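PDB 2NV9: A207R protein, arginine decarboxylase from Paramecium bursaria Chlorella virus 1, which catalyses the PLP-dependent decarboxylation of arginine, as a viral relative of the eukaryotic-type ornithine decarboxylases. Local coordinates for residues V47-D52 / W350-N355. The protein carries 1 engineered substitution. Residues are numbered along the deposited sequence; the frame is centred on the assembly and turned at random.
With PLP (pyridoxal-5'-phosphate), chain J.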
loop_
_atom_site.group_PDB
_atom_site.type_symbol
_atom_site.label_atom_id
_atom_site.label_comp_id
_atom_site.label_asym_id
_atom_site.label_seq_id
_atom_site.Cartn_x
_atom_site.Cartn_y
_atom_site.Cartn_z
ATOM N N VAL B 47 -4.475 0.099 17.739
ATOM C CA VAL B 47 -4.528 1.416 17.052
ATOM C C VAL B 47 -4.134 1.334 15.554
ATOM O O VAL B 47 -4.609 2.128 14.751
ATOM C CB VAL B 47 -3.895 2.657 17.862
ATOM C CG1 VAL B 47 -3.563 2.376 19.356
ATOM C CG2 VAL B 47 -2.802 3.472 17.086
ATOM N N LYS B 48 -3.346 0.316 15.188
ATOM C CA LYS B 48 -2.919 0.145 13.776
ATOM C C LYS B 48 -4.103 -0.057 12.841
ATOM O O LYS B 48 -4.025 0.275 11.682
ATOM C CB LYS B 48 -1.939 -0.999 13.621
ATOM C CG LYS B 48 -2.553 -2.340 14.024
ATOM C CD LYS B 48 -1.611 -3.460 13.691
ATOM C CE LYS B 48 -2.281 -4.730 14.076
ATOM N NZ LYS B 48 -2.030 -5.853 13.130
ATOM N N CYS B 49 -5.209 -0.565 13.356
ATOM C CA CYS B 49 -6.382 -0.875 12.548
ATOM C C CYS B 49 -7.078 0.404 12.040
ATOM O O CYS B 49 -7.589 0.427 10.930
ATOM C CB CYS B 49 -7.363 -1.731 13.360
ATOM S SG CYS B 49 -8.830 -2.223 12.476
ATOM N N ASN B 50 -7.081 1.456 12.885
ATOM C CA ASN B 50 -7.659 2.753 12.536
ATOM C C ASN B 50 -7.207 3.744 13.609
ATOM O O ASN B 50 -7.587 3.637 14.760
ATOM C CB ASN B 50 -9.202 2.734 12.467
ATOM C CG ASN B 50 -9.795 4.013 11.826
ATOM O OD1 ASN B 50 -9.205 5.089 11.885
ATOM N ND2 ASN B 50 -10.990 3.886 11.238
ATOM N N ASN B 51 -6.376 4.681 13.210
ATOM C CA ASN B 51 -5.778 5.614 14.183
ATOM C C ASN B 51 -6.436 6.992 14.137
ATOM O O ASN B 51 -5.851 7.981 14.606
ATOM C CB ASN B 51 -4.276 5.735 13.928
ATOM C CG ASN B 51 -3.964 6.156 12.512
ATOM O OD1 ASN B 51 -4.858 6.564 11.736
ATOM N ND2 ASN B 51 -2.678 6.083 12.152
ATOM N N ASP B 52 -7.649 7.054 13.570
ATOM C CA ASP B 52 -8.464 8.277 13.601
ATOM C C ASP B 52 -8.491 8.891 15.034
ATOM O O ASP B 52 -8.793 8.194 16.015
ATOM C CB ASP B 52 -9.864 7.909 13.111
ATOM C CG ASP B 52 -10.839 9.079 13.134
ATOM O OD1 ASP B 52 -11.571 9.214 14.146
ATOM O OD2 ASP B 52 -10.861 9.853 12.151
ATOM N N TRP B 350 -16.600 0.328 6.583
ATOM C CA TRP B 350 -15.327 0.514 5.900
ATOM C C TRP B 350 -14.294 1.235 6.784
ATOM O O TRP B 350 -13.582 2.119 6.310
ATOM C CB TRP B 350 -15.527 1.229 4.536
ATOM C CG TRP B 350 -14.513 0.752 3.518
ATOM C CD1 TRP B 350 -13.433 1.441 3.053
ATOM C CD2 TRP B 350 -14.449 -0.536 2.912
ATOM N NE1 TRP B 350 -12.714 0.680 2.175
ATOM C CE2 TRP B 350 -13.298 -0.553 2.086
ATOM C CE3 TRP B 350 -15.255 -1.682 2.976
ATOM C CZ2 TRP B 350 -12.935 -1.676 1.317
ATOM C CZ3 TRP B 350 -14.894 -2.783 2.225
ATOM C CH2 TRP B 350 -13.746 -2.759 1.383
ATOM N N GLY B 351 -14.210 0.852 8.063
ATOM C CA GLY B 351 -13.300 1.552 9.001
ATOM C C GLY B 351 -12.071 0.765 9.423
ATOM O O GLY B 351 -11.175 1.323 10.070
ATOM N N ALA B 352 -12.040 -0.540 9.075
ATOM C CA ALA B 352 -10.940 -1.420 9.533
ATOM C C ALA B 352 -9.908 -1.687 8.443
ATOM O O ALA B 352 -10.243 -2.261 7.424
ATOM C CB ALA B 352 -11.485 -2.778 10.136
ATOM N N TYR B 353 -8.658 -1.250 8.666
ATOM C CA TYR B 353 -7.576 -1.414 7.661
ATOM C C TYR B 353 -7.963 -0.757 6.337
ATOM O O TYR B 353 -7.785 -1.337 5.246
ATOM C CB TYR B 353 -7.176 -2.906 7.465
ATOM C CG TYR B 353 -6.841 -3.540 8.778
ATOM C CD1 TYR B 353 -5.657 -3.189 9.457
ATOM C CD2 TYR B 353 -7.703 -4.490 9.367
ATOM C CE1 TYR B 353 -5.336 -3.733 10.720
ATOM C CE2 TYR B 353 -7.413 -5.032 10.616
ATOM C CZ TYR B 353 -6.228 -4.643 11.310
ATOM O OH TYR B 353 -5.920 -5.196 12.533
ATOM N N THR B 354 -8.446 0.491 6.444
ATOM C CA THR B 354 -8.902 1.182 5.255
ATOM C C THR B 354 -8.108 2.479 5.114
ATOM O O THR B 354 -7.113 2.513 4.407
ATOM C CB THR B 354 -10.453 1.399 5.249
ATOM O OG1 THR B 354 -10.866 2.093 6.445
ATOM C CG2 THR B 354 -11.173 0.035 5.166
ATOM N N ASN B 355 -8.502 3.504 5.834
ATOM C CA ASN B 355 -7.790 4.770 5.785
ATOM C C ASN B 355 -6.327 4.673 6.252
ATOM O O ASN B 355 -5.502 5.443 5.799
ATOM C CB ASN B 355 -8.528 5.831 6.582
ATOM C CG ASN B 355 -8.925 5.363 7.997
ATOM O OD1 ASN B 355 -9.847 4.585 8.146
ATOM N ND2 ASN B 355 -8.275 5.899 9.024
HETATM N N1 PLP J . -2.746 -7.618 17.927
HETATM C C2 PLP J . -1.712 -7.898 17.134
HETATM C C2A PLP J . -0.357 -8.347 17.732
HETATM C C3 PLP J . -1.879 -7.825 15.749
HETATM O O3 PLP J . -0.818 -8.138 14.984
HETATM C C4 PLP J . -3.105 -7.443 15.197
HETATM C C4A PLP J . -3.314 -7.363 13.634
HETATM O O4A PLP J . -2.949 -8.297 12.871
HETATM C C5 PLP J . -4.145 -7.120 16.078
HETATM C C6 PLP J . -3.910 -7.237 17.449
HETATM C C5A PLP J . -5.550 -6.673 15.670
HETATM O O4P PLP J . -6.166 -7.679 14.825
HETATM P P PLP J . -7.699 -7.592 14.485
HETATM O O1P PLP J . -8.071 -8.646 13.509
HETATM O O2P PLP J . -8.584 -7.633 15.774
HETATM O O3P PLP J . -7.880 -6.127 13.806
HETATM O O HOH W 1 -8.347 2.094 8.861
HETATM O O HOH W 2 -12.253 5.744 9.655
#
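Cys49 and Tyr353 bury the most surface here, and the Cys49 thiol lies over one face of the Tyr353 ring, offset toward the rim near CE2: SG stands 3.8 Å from the ring centroid, 19° off the normal, a sulfur-aromatic contact. A chi1 of -178° swings the sulfur away from the Cys49 amide nitrogen and brings SG to 3.6 Å from Ala352 CB. The backbones join where Tyr353 N donates to Cys49 O (3.0 Å, 162°). Asn50 uses both ends of its amide: ND2 reaches a lone pair of Gly351 O at 2.8 Å along a bent path, while OD1 receives Asn355 ND2 at 3.1 Å from one face and Asp52 N from the other, the latter closing an Asx turn. The Asn355 bond is nearly straight, and a water links Asn50 ND2 to Asn355 OD1. At the end of its ring, Tyr353 OH donates to phosphate oxygen O3P of PLP (2.5 Å); Lys48 NZ is covalently linked to PLP C4A, stretched in the model to 2.0 Å, consistent with the family's Schiff base. Phe361 of the second subunit packs on Tyr353, placing the site at the dimer interface, as in ornithine decarboxylases. Here the TIM-barrel lysine loop, between strand 41-46 and helix 53-61, meets the loop after strand 344-347, with helix 255-258 touching both.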